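PDB 1J7X: interphotoreceptor retinoid-binding protein from Xenopus laevis, which probably binds and carries retinoids, and perhaps fatty acids, through the matrix between photoreceptors and the retinal pigment epithelium. Local coordinates for residues 59-71 with 248-262. Residues are numbered along the deposited sequence; the frame is centred on the assembly and turned at random.
Sequences EDPRLVLKSKTDT and PFGDTQLSVTVPIIN
A bend at chi3 (-60°) folds the Arg62 side chain over Pro259, whose CB lies 3.3 Å from CZ, above the centre of the guanidinium face. Proline suits this place as a compact apolar ring with no backbone N-H. Lys68 instead stays extended beyond CG, its long chain carrying NZ to Thr252 O at 2.9 Å, in the turn that joins strands 244-248 and 254-265. Arginine's several N-H groups serve two partners at once: Asp60 grips the guanidinium side-on, taking NE on OD1 (2.9 Å) and NH2 on OD2, which also bonds Tyr19, while NH2 further donates to Asn262 OD1 (3.0 Å), the amide nearly coplanar with the guanidinium. With a leucine in place of Arg62, the Asp60 carboxylate is likely to lose its countercharge and Asn262 OD1 its donor. Between these ends, strands 64-67 and 254-259 pair antiparallel; Val64 and Thr257 exchange backbone bonds, as do Lys66 and Ser255. Branched, apolar Leu65 meets Val256 CG2 through CD1 (3.9 Å) and Phe249 CE2 through CD2, on the side covered by helices 2-18 and 43-58. On the other face, the small hydroxyls of Ser255 and Thr257 share a water that donates to Val64 O. Backbone pairing thus joins the N-terminal helical region to the sheet, and charged donors bonding neutral oxygens tie each end.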
loop_
_atom_site.group_PDB
_atom_site.type_symbol
_atom_site.label_atom_id
_atom_site.label_comp_id
_atom_site.label_asym_id
_atom_site.label_seq_id
_atom_site.Cartn_x
_atom_site.Cartn_y
_atom_site.Cartn_z
ATOM N N GLU A 59 -0.549 -0.231 -20.375
ATOM C CA GLU A 59 -1.702 -0.286 -19.502
ATOM C C GLU A 59 -1.281 -0.270 -18.086
ATOM O O GLU A 59 -1.830 -1.000 -17.253
ATOM C CB GLU A 59 -2.624 -1.461 -19.799
ATOM C CG GLU A 59 -3.243 -1.359 -21.222
ATOM C CD GLU A 59 -4.331 -2.472 -21.417
ATOM O OE1 GLU A 59 -4.188 -3.551 -20.859
ATOM O OE2 GLU A 59 -5.327 -2.241 -22.070
ATOM N N ASP A 60 -0.251 0.501 -17.807
ATOM C CA ASP A 60 0.340 0.636 -16.494
ATOM C C ASP A 60 0.389 2.062 -16.140
ATOM O O ASP A 60 1.420 2.746 -16.332
ATOM C CB ASP A 60 1.741 -0.003 -16.518
ATOM C CG ASP A 60 2.404 -0.051 -15.193
ATOM O OD1 ASP A 60 1.917 0.496 -14.193
ATOM O OD2 ASP A 60 3.531 -0.660 -15.039
ATOM N N PRO A 61 -0.634 2.535 -15.406
ATOM C CA PRO A 61 -0.701 3.919 -14.949
ATOM C C PRO A 61 0.447 4.445 -14.031
ATOM O O PRO A 61 0.578 5.655 -13.860
ATOM C CB PRO A 61 -2.070 3.995 -14.160
ATOM C CG PRO A 61 -2.833 2.851 -14.592
ATOM C CD PRO A 61 -1.799 1.739 -14.984
ATOM N N ARG A 62 1.253 3.540 -13.503
ATOM C CA ARG A 62 2.342 3.904 -12.615
ATOM C C ARG A 62 3.507 4.568 -13.382
ATOM O O ARG A 62 4.235 5.362 -12.839
ATOM C CB ARG A 62 2.834 2.666 -11.867
ATOM C CG ARG A 62 1.818 1.920 -11.014
ATOM C CD ARG A 62 2.358 0.654 -10.472
ATOM N NE ARG A 62 2.761 -0.239 -11.567
ATOM C CZ ARG A 62 3.527 -1.267 -11.416
ATOM N NH1 ARG A 62 3.837 -1.704 -10.202
ATOM N NH2 ARG A 62 3.940 -1.903 -12.485
ATOM N N LEU A 63 3.660 4.210 -14.669
ATOM C CA LEU A 63 4.688 4.691 -15.533
ATOM C C LEU A 63 4.135 5.921 -16.149
ATOM O O LEU A 63 3.241 5.871 -17.013
ATOM C CB LEU A 63 4.990 3.626 -16.604
ATOM C CG LEU A 63 5.894 3.976 -17.722
ATOM C CD1 LEU A 63 7.233 4.352 -17.085
ATOM C CD2 LEU A 63 6.034 2.823 -18.749
ATOM N N VAL A 64 4.680 7.063 -15.769
ATOM C CA VAL A 64 4.220 8.309 -16.292
ATOM C C VAL A 64 5.243 9.454 -16.333
ATOM O O VAL A 64 6.034 9.650 -15.388
ATOM C CB VAL A 64 2.957 8.810 -15.499
ATOM C CG1 VAL A 64 3.234 8.728 -14.042
ATOM C CG2 VAL A 64 2.484 10.196 -15.933
ATOM N N LEU A 65 5.240 10.138 -17.443
ATOM C CA LEU A 65 6.061 11.314 -17.618
ATOM C C LEU A 65 5.322 12.487 -17.076
ATOM O O LEU A 65 4.134 12.700 -17.385
ATOM C CB LEU A 65 6.397 11.600 -19.065
ATOM C CG LEU A 65 7.507 10.718 -19.692
ATOM C CD1 LEU A 65 7.060 9.394 -20.176
ATOM C CD2 LEU A 65 8.167 11.445 -20.957
ATOM N N LYS A 66 6.026 13.273 -16.286
ATOM C CA LYS A 66 5.361 14.424 -15.718
ATOM C C LYS A 66 6.381 15.617 -15.616
ATOM O O LYS A 66 7.614 15.439 -15.723
ATOM C CB LYS A 66 4.913 14.133 -14.298
ATOM C CG LYS A 66 3.824 13.074 -14.164
ATOM C CD LYS A 66 3.419 12.968 -12.693
ATOM C CE LYS A 66 2.341 11.991 -12.519
ATOM N NZ LYS A 66 1.972 11.921 -11.065
ATOM N N SER A 67 5.841 16.791 -15.348
ATOM C CA SER A 67 6.743 17.945 -15.124
ATOM C C SER A 67 7.476 17.620 -13.820
ATOM O O SER A 67 6.907 16.982 -12.970
ATOM C CB SER A 67 5.892 19.225 -15.006
ATOM O OG SER A 67 6.659 20.214 -14.372
ATOM N N LYS A 68 8.747 17.982 -13.680
ATOM C CA LYS A 68 9.533 17.730 -12.493
ATOM C C LYS A 68 8.869 18.355 -11.305
ATOM O O LYS A 68 9.053 17.921 -10.210
ATOM C CB LYS A 68 10.951 18.271 -12.638
ATOM C CG LYS A 68 11.815 17.514 -13.577
ATOM C CD LYS A 68 13.260 18.080 -13.622
ATOM C CE LYS A 68 14.142 17.365 -14.628
ATOM N NZ LYS A 68 15.527 17.989 -14.678
ATOM N N THR A 69 8.017 19.335 -11.556
ATOM C CA THR A 69 7.283 20.001 -10.521
ATOM C C THR A 69 6.346 19.071 -9.759
ATOM O O THR A 69 6.219 19.215 -8.545
ATOM C CB THR A 69 6.479 21.159 -11.128
ATOM O OG1 THR A 69 7.381 22.257 -11.342
ATOM C CG2 THR A 69 5.512 21.671 -10.127
ATOM N N ASP A 70 5.693 18.143 -10.459
ATOM C CA ASP A 70 4.754 17.204 -9.848
ATOM C C ASP A 70 5.405 15.885 -9.425
ATOM O O ASP A 70 4.760 14.845 -9.414
ATOM C CB ASP A 70 3.617 16.916 -10.820
ATOM C CG ASP A 70 2.919 18.155 -11.293
ATOM O OD1 ASP A 70 2.435 18.922 -10.428
ATOM O OD2 ASP A 70 2.754 18.435 -12.498
ATOM N N THR A 71 6.663 15.936 -9.024
ATOM C CA THR A 71 7.397 14.741 -8.593
ATOM C C THR A 71 7.377 14.573 -7.080
ATOM O O THR A 71 8.260 15.092 -6.374
ATOM C CB THR A 71 8.855 14.861 -8.984
ATOM O OG1 THR A 71 9.380 16.113 -8.473
ATOM C CG2 THR A 71 9.003 14.903 -10.496
ATOM N N PRO A 248 14.769 12.000 -13.541
ATOM C CA PRO A 248 14.665 13.271 -14.203
ATOM C C PRO A 248 15.270 13.135 -15.550
ATOM O O PRO A 248 16.026 12.177 -15.777
ATOM C CB PRO A 248 15.505 14.198 -13.287
ATOM C CG PRO A 248 16.592 13.286 -12.907
ATOM C CD PRO A 248 15.841 11.991 -12.555
ATOM N N PHE A 249 14.796 13.938 -16.461
ATOM C CA PHE A 249 15.355 13.936 -17.810
ATOM C C PHE A 249 16.320 15.105 -17.840
ATOM O O PHE A 249 15.859 16.277 -17.882
ATOM C CB PHE A 249 14.279 14.160 -18.890
ATOM C CG PHE A 249 13.390 12.922 -19.145
ATOM C CD1 PHE A 249 13.919 11.790 -19.693
ATOM C CD2 PHE A 249 12.085 12.911 -18.762
ATOM C CE1 PHE A 249 13.156 10.650 -19.843
ATOM C CE2 PHE A 249 11.288 11.822 -18.974
ATOM C CZ PHE A 249 11.859 10.674 -19.500
ATOM N N GLY A 250 17.601 14.797 -17.798
ATOM C CA GLY A 250 18.632 15.833 -17.898
ATOM C C GLY A 250 18.319 16.834 -18.990
ATOM O O GLY A 250 17.795 16.472 -20.093
ATOM N N ASP A 251 18.559 18.108 -18.653
ATOM C CA ASP A 251 18.365 19.245 -19.534
ATOM C C ASP A 251 16.936 19.592 -19.809
ATOM O O ASP A 251 16.647 20.288 -20.792
ATOM C CB ASP A 251 19.128 18.999 -20.865
ATOM C CG ASP A 251 20.634 18.662 -20.637
ATOM O OD1 ASP A 251 20.980 17.481 -20.323
ATOM O OD2 ASP A 251 21.527 19.546 -20.743
ATOM N N THR A 252 16.020 19.136 -18.949
ATOM C CA THR A 252 14.619 19.431 -19.208
ATOM C C THR A 252 13.908 19.673 -17.926
ATOM O O THR A 252 14.451 19.434 -16.889
ATOM C CB THR A 252 13.913 18.244 -19.844
ATOM O OG1 THR A 252 13.607 17.282 -18.818
ATOM C CG2 THR A 252 14.828 17.551 -20.919
ATOM N N GLN A 253 12.680 20.121 -18.042
ATOM C CA GLN A 253 11.778 20.354 -16.926
ATOM C C GLN A 253 10.842 19.125 -16.722
ATOM O O GLN A 253 9.746 19.280 -16.173
ATOM C CB GLN A 253 10.904 21.590 -17.211
ATOM C CG GLN A 253 11.674 22.984 -17.346
ATOM C CD GLN A 253 12.419 23.392 -16.098
ATOM O OE1 GLN A 253 13.623 23.161 -15.982
ATOM N NE2 GLN A 253 11.700 24.017 -15.154
ATOM N N LEU A 254 11.248 18.002 -17.288
ATOM C CA LEU A 254 10.447 16.733 -17.254
ATOM C C LEU A 254 11.097 15.678 -16.523
ATOM O O LEU A 254 12.287 15.636 -16.366
ATOM C CB LEU A 254 10.172 16.185 -18.679
ATOM C CG LEU A 254 9.210 17.016 -19.500
ATOM C CD1 LEU A 254 9.095 16.385 -20.917
ATOM C CD2 LEU A 254 7.900 17.112 -18.884
ATOM N N SER A 255 10.280 14.748 -16.024
ATOM C CA SER A 255 10.806 13.570 -15.381
ATOM C C SER A 255 9.909 12.393 -15.665
ATOM O O SER A 255 8.757 12.582 -16.228
ATOM C CB SER A 255 10.895 13.779 -13.893
ATOM O OG SER A 255 9.576 13.768 -13.406
ATOM N N VAL A 256 10.423 11.212 -15.378
ATOM C CA VAL A 256 9.600 10.012 -15.504
ATOM C C VAL A 256 9.532 9.174 -14.215
ATOM O O VAL A 256 10.516 8.863 -13.588
ATOM C CB VAL A 256 9.989 9.149 -16.754
ATOM C CG1 VAL A 256 11.348 8.493 -16.510
ATOM C CG2 VAL A 256 8.974 8.031 -17.020
ATOM N N THR A 257 8.317 8.803 -13.758
ATOM C CA THR A 257 8.149 7.914 -12.646
ATOM C C THR A 257 7.935 6.582 -13.166
ATOM O O THR A 257 7.098 6.372 -14.078
ATOM C CB THR A 257 6.868 8.261 -11.780
ATOM O OG1 THR A 257 6.961 9.579 -11.316
ATOM C CG2 THR A 257 6.785 7.347 -10.550
ATOM N N VAL A 258 8.793 5.703 -12.710
ATOM C CA VAL A 258 8.813 4.330 -13.170
ATOM C C VAL A 258 8.621 3.292 -12.096
ATOM O O VAL A 258 9.326 3.293 -11.079
ATOM C CB VAL A 258 10.172 4.039 -13.902
ATOM C CG1 VAL A 258 10.186 2.639 -14.396
ATOM C CG2 VAL A 258 10.373 5.020 -15.013
ATOM N N PRO A 259 7.633 2.399 -12.254
ATOM C CA PRO A 259 7.486 1.369 -11.251
ATOM C C PRO A 259 8.615 0.395 -11.344
ATOM O O PRO A 259 8.833 -0.077 -12.403
ATOM C CB PRO A 259 6.149 0.726 -11.599
ATOM C CG PRO A 259 6.048 0.952 -13.114
ATOM C CD PRO A 259 6.576 2.313 -13.277
ATOM N N ILE A 260 9.398 0.235 -10.286
ATOM C CA ILE A 260 10.520 -0.695 -10.293
ATOM C C ILE A 260 10.145 -1.986 -9.616
ATOM O O ILE A 260 10.852 -2.964 -9.680
ATOM C CB ILE A 260 11.720 -0.098 -9.584
ATOM C CG1 ILE A 260 11.368 0.096 -8.064
ATOM C CG2 ILE A 260 12.157 1.254 -10.180
ATOM C CD1 ILE A 260 12.560 0.514 -7.219
ATOM N N ILE A 261 8.968 -2.046 -8.991
ATOM C CA ILE A 261 8.576 -3.237 -8.337
ATOM C C ILE A 261 7.228 -3.674 -8.753
ATOM O O ILE A 261 6.290 -2.818 -8.858
ATOM C CB ILE A 261 8.524 -2.892 -6.800
ATOM C CG1 ILE A 261 9.913 -2.868 -6.208
ATOM C CG2 ILE A 261 7.673 -3.882 -6.070
ATOM C CD1 ILE A 261 10.028 -2.242 -4.857
ATOM N N ASN A 262 7.010 -4.955 -8.883
ATOM C CA ASN A 262 5.696 -5.491 -9.163
ATOM C C ASN A 262 5.266 -6.201 -7.906
ATOM O O ASN A 262 6.126 -6.821 -7.204
ATOM C CB ASN A 262 5.693 -6.463 -10.394
ATOM C CG ASN A 262 5.274 -5.737 -11.677
ATOM O OD1 ASN A 262 4.600 -4.654 -11.592
ATOM N ND2 ASN A 262 5.792 -6.153 -12.799
HETATM O O HOH W 1 7.048 11.831 -13.698
#